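Local coordinates for glutathione-specific gamma-glutamylcyclotransferase (Saccharomyces cerevisiae S288c, PDB 5HWI), which cleaves glutathione, and no other gamma-glutamyl peptide, into 5-oxo-L-proline and the dipeptide Cys-Gly, at residues A30-F35 / V124-E129. The protein carries 4 engineered substitutions. Numbering follows the deposited sequence.
Sequences AIIHGF and VEVHLE
Ile31 and His127 form a hydrogen-bonded pair of two antiparallel strands, with Ile31 N to His127 O at 2.8 Å and His127 N to Ile31 O at 2.9 Å, both nearly straight. Toward His33 and Glu125 the strands splay, and water takes over the ladder: one molecule accepts from His33 N and donates to Glu125 O, while a second donates to both His33 O and Glu125 O, so that this carbonyl receives two water bonds. On one face of the sheet the imidazoles meet obliquely, planes at 49°, His33 CD2 standing 3.4 Å above the centre of the His127 ring. The first torsion of His127, with CG anti to the carbonyl carbon (chi1 -62°), sets its ring beneath His33 CD2, and Ser151 OG bonds ND1. Replacing His127 with an alanine is likely to strip His33 of its ring partner and leave Ser151 OG without this bond. The other face is apolar: Val126 CG2 meets Ala30 CB, and Val126 CG1 lies 3.9 Å from Ile32 CG1. Past the end of strand 26-33, Val124 CG1 touches Phe35 CZ at 3.5 Å. Leu11, a substrate-binding residue by similarity, packs on Val124, Val126 and Ile32, and strands 91-99 and 155-162 flank the pair within the mixed sheet.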
loop_
_atom_site.group_PDB
_atom_site.type_symbol
_atom_site.label_atom_id
_atom_site.label_comp_id
_atom_site.label_asym_id
_atom_site.label_seq_id
_atom_site.Cartn_x
_atom_site.Cartn_y
_atom_site.Cartn_z
ATOM N N ALA A 30 1.755 8.827 -5.975
ATOM C CA ALA A 30 0.318 8.975 -5.781
ATOM C C ALA A 30 -0.000 9.102 -4.295
ATOM O O ALA A 30 0.513 8.315 -3.505
ATOM C CB ALA A 30 -0.434 7.772 -6.342
ATOM N N ILE A 31 -0.829 10.081 -3.938
ATOM C CA ILE A 31 -1.321 10.264 -2.571
ATOM C C ILE A 31 -2.679 9.590 -2.498
ATOM O O ILE A 31 -3.619 9.988 -3.194
ATOM C CB ILE A 31 -1.461 11.738 -2.184
ATOM C CG1 ILE A 31 -0.231 12.591 -2.551
ATOM C CG2 ILE A 31 -1.858 11.854 -0.728
ATOM C CD1 ILE A 31 1.013 12.010 -2.151
ATOM N N ILE A 32 -2.795 8.568 -1.668
ATOM C CA ILE A 32 -4.049 7.845 -1.514
ATOM C C ILE A 32 -4.764 8.445 -0.294
ATOM O O ILE A 32 -4.359 8.189 0.852
ATOM C CB ILE A 32 -3.804 6.343 -1.312
ATOM C CG1 ILE A 32 -2.864 5.788 -2.397
ATOM C CG2 ILE A 32 -5.117 5.593 -1.429
ATOM C CD1 ILE A 32 -1.989 4.604 -1.908
ATOM N N HIS A 33 -5.836 9.183 -0.513
ATOM C CA HIS A 33 -6.613 9.673 0.640
ATOM C C HIS A 33 -7.712 8.680 0.996
ATOM O O HIS A 33 -8.248 7.984 0.132
ATOM C CB HIS A 33 -7.226 11.057 0.386
ATOM C CG HIS A 33 -6.216 12.160 0.357
ATOM N ND1 HIS A 33 -5.829 12.850 1.484
ATOM C CD2 HIS A 33 -5.463 12.653 -0.660
ATOM C CE1 HIS A 33 -4.915 13.750 1.162
ATOM N NE2 HIS A 33 -4.681 13.657 -0.134
ATOM N N GLY A 34 -8.026 8.592 2.294
ATOM C CA GLY A 34 -9.162 7.790 2.729
ATOM C C GLY A 34 -8.861 6.318 2.983
ATOM O O GLY A 34 -9.808 5.536 3.183
ATOM N N PHE A 35 -7.582 5.943 3.048
ATOM C CA PHE A 35 -7.146 4.574 3.326
ATOM C C PHE A 35 -5.949 4.609 4.266
ATOM O O PHE A 35 -5.097 5.506 4.198
ATOM C CB PHE A 35 -6.715 3.807 2.054
ATOM C CG PHE A 35 -7.877 3.477 1.140
ATOM C CD1 PHE A 35 -8.341 4.425 0.198
ATOM C CD2 PHE A 35 -8.488 2.242 1.201
ATOM C CE1 PHE A 35 -9.441 4.147 -0.661
ATOM C CE2 PHE A 35 -9.603 1.933 0.326
ATOM C CZ PHE A 35 -10.067 2.895 -0.608
ATOM N N VAL A 124 -10.053 3.027 -7.009
ATOM C CA VAL A 124 -9.983 4.111 -6.029
ATOM C C VAL A 124 -9.403 5.354 -6.687
ATOM O O VAL A 124 -8.688 5.273 -7.681
ATOM C CB VAL A 124 -9.110 3.731 -4.786
ATOM C CG1 VAL A 124 -9.699 2.466 -4.084
ATOM C CG2 VAL A 124 -7.643 3.531 -5.195
ATOM N N GLU A 125 -9.695 6.510 -6.089
ATOM C CA GLU A 125 -9.132 7.787 -6.535
ATOM C C GLU A 125 -7.818 8.078 -5.817
ATOM O O GLU A 125 -7.704 7.829 -4.615
ATOM C CB GLU A 125 -10.093 8.937 -6.238
ATOM C CG GLU A 125 -11.386 8.805 -6.913
ATOM C CD GLU A 125 -12.318 9.980 -6.595
ATOM O OE1 GLU A 125 -12.245 10.549 -5.481
ATOM O OE2 GLU A 125 -13.092 10.346 -7.501
ATOM N N VAL A 126 -6.818 8.595 -6.554
ATOM C CA VAL A 126 -5.559 9.026 -5.933
ATOM C C VAL A 126 -5.240 10.413 -6.449
ATOM O O VAL A 126 -5.732 10.831 -7.503
ATOM C CB VAL A 126 -4.364 8.089 -6.239
ATOM C CG1 VAL A 126 -4.687 6.708 -5.751
ATOM C CG2 VAL A 126 -4.030 8.075 -7.772
ATOM N N HIS A 127 -4.452 11.150 -5.669
ATOM C CA HIS A 127 -4.002 12.466 -6.088
ATOM C C HIS A 127 -2.604 12.301 -6.667
ATOM O O HIS A 127 -1.737 11.695 -6.031
ATOM C CB HIS A 127 -3.949 13.461 -4.931
ATOM C CG HIS A 127 -5.265 13.736 -4.292
ATOM N ND1 HIS A 127 -5.542 14.932 -3.669
ATOM C CD2 HIS A 127 -6.358 12.956 -4.117
ATOM C CE1 HIS A 127 -6.771 14.897 -3.180
ATOM N NE2 HIS A 127 -7.285 13.705 -3.429
ATOM N N LEU A 128 -2.371 12.833 -7.880
ATOM C CA LEU A 128 -1.073 12.606 -8.497
ATOM C C LEU A 128 -0.045 13.638 -8.055
ATOM O O LEU A 128 -0.290 14.841 -8.062
ATOM C CB LEU A 128 -1.197 12.638 -10.032
ATOM C CG LEU A 128 -2.104 11.579 -10.613
ATOM C CD1 LEU A 128 -2.164 11.789 -12.146
ATOM C CD2 LEU A 128 -1.650 10.165 -10.303
ATOM N N GLU A 129 1.154 13.174 -7.743
ATOM C CA GLU A 129 2.247 14.114 -7.496
ATOM C C GLU A 129 3.228 13.997 -8.664
ATOM O O GLU A 129 4.156 13.175 -8.653
ATOM C CB GLU A 129 2.911 13.843 -6.123
ATOM C CG GLU A 129 4.166 14.672 -5.890
ATOM C CD GLU A 129 3.899 16.153 -5.591
ATOM O OE1 GLU A 129 2.747 16.622 -5.713
ATOM O OE2 GLU A 129 4.877 16.861 -5.258
HETATM O O HOH W 1 -7.370 9.908 -2.841
HETATM O O HOH W 2 -9.083 7.204 -2.389
#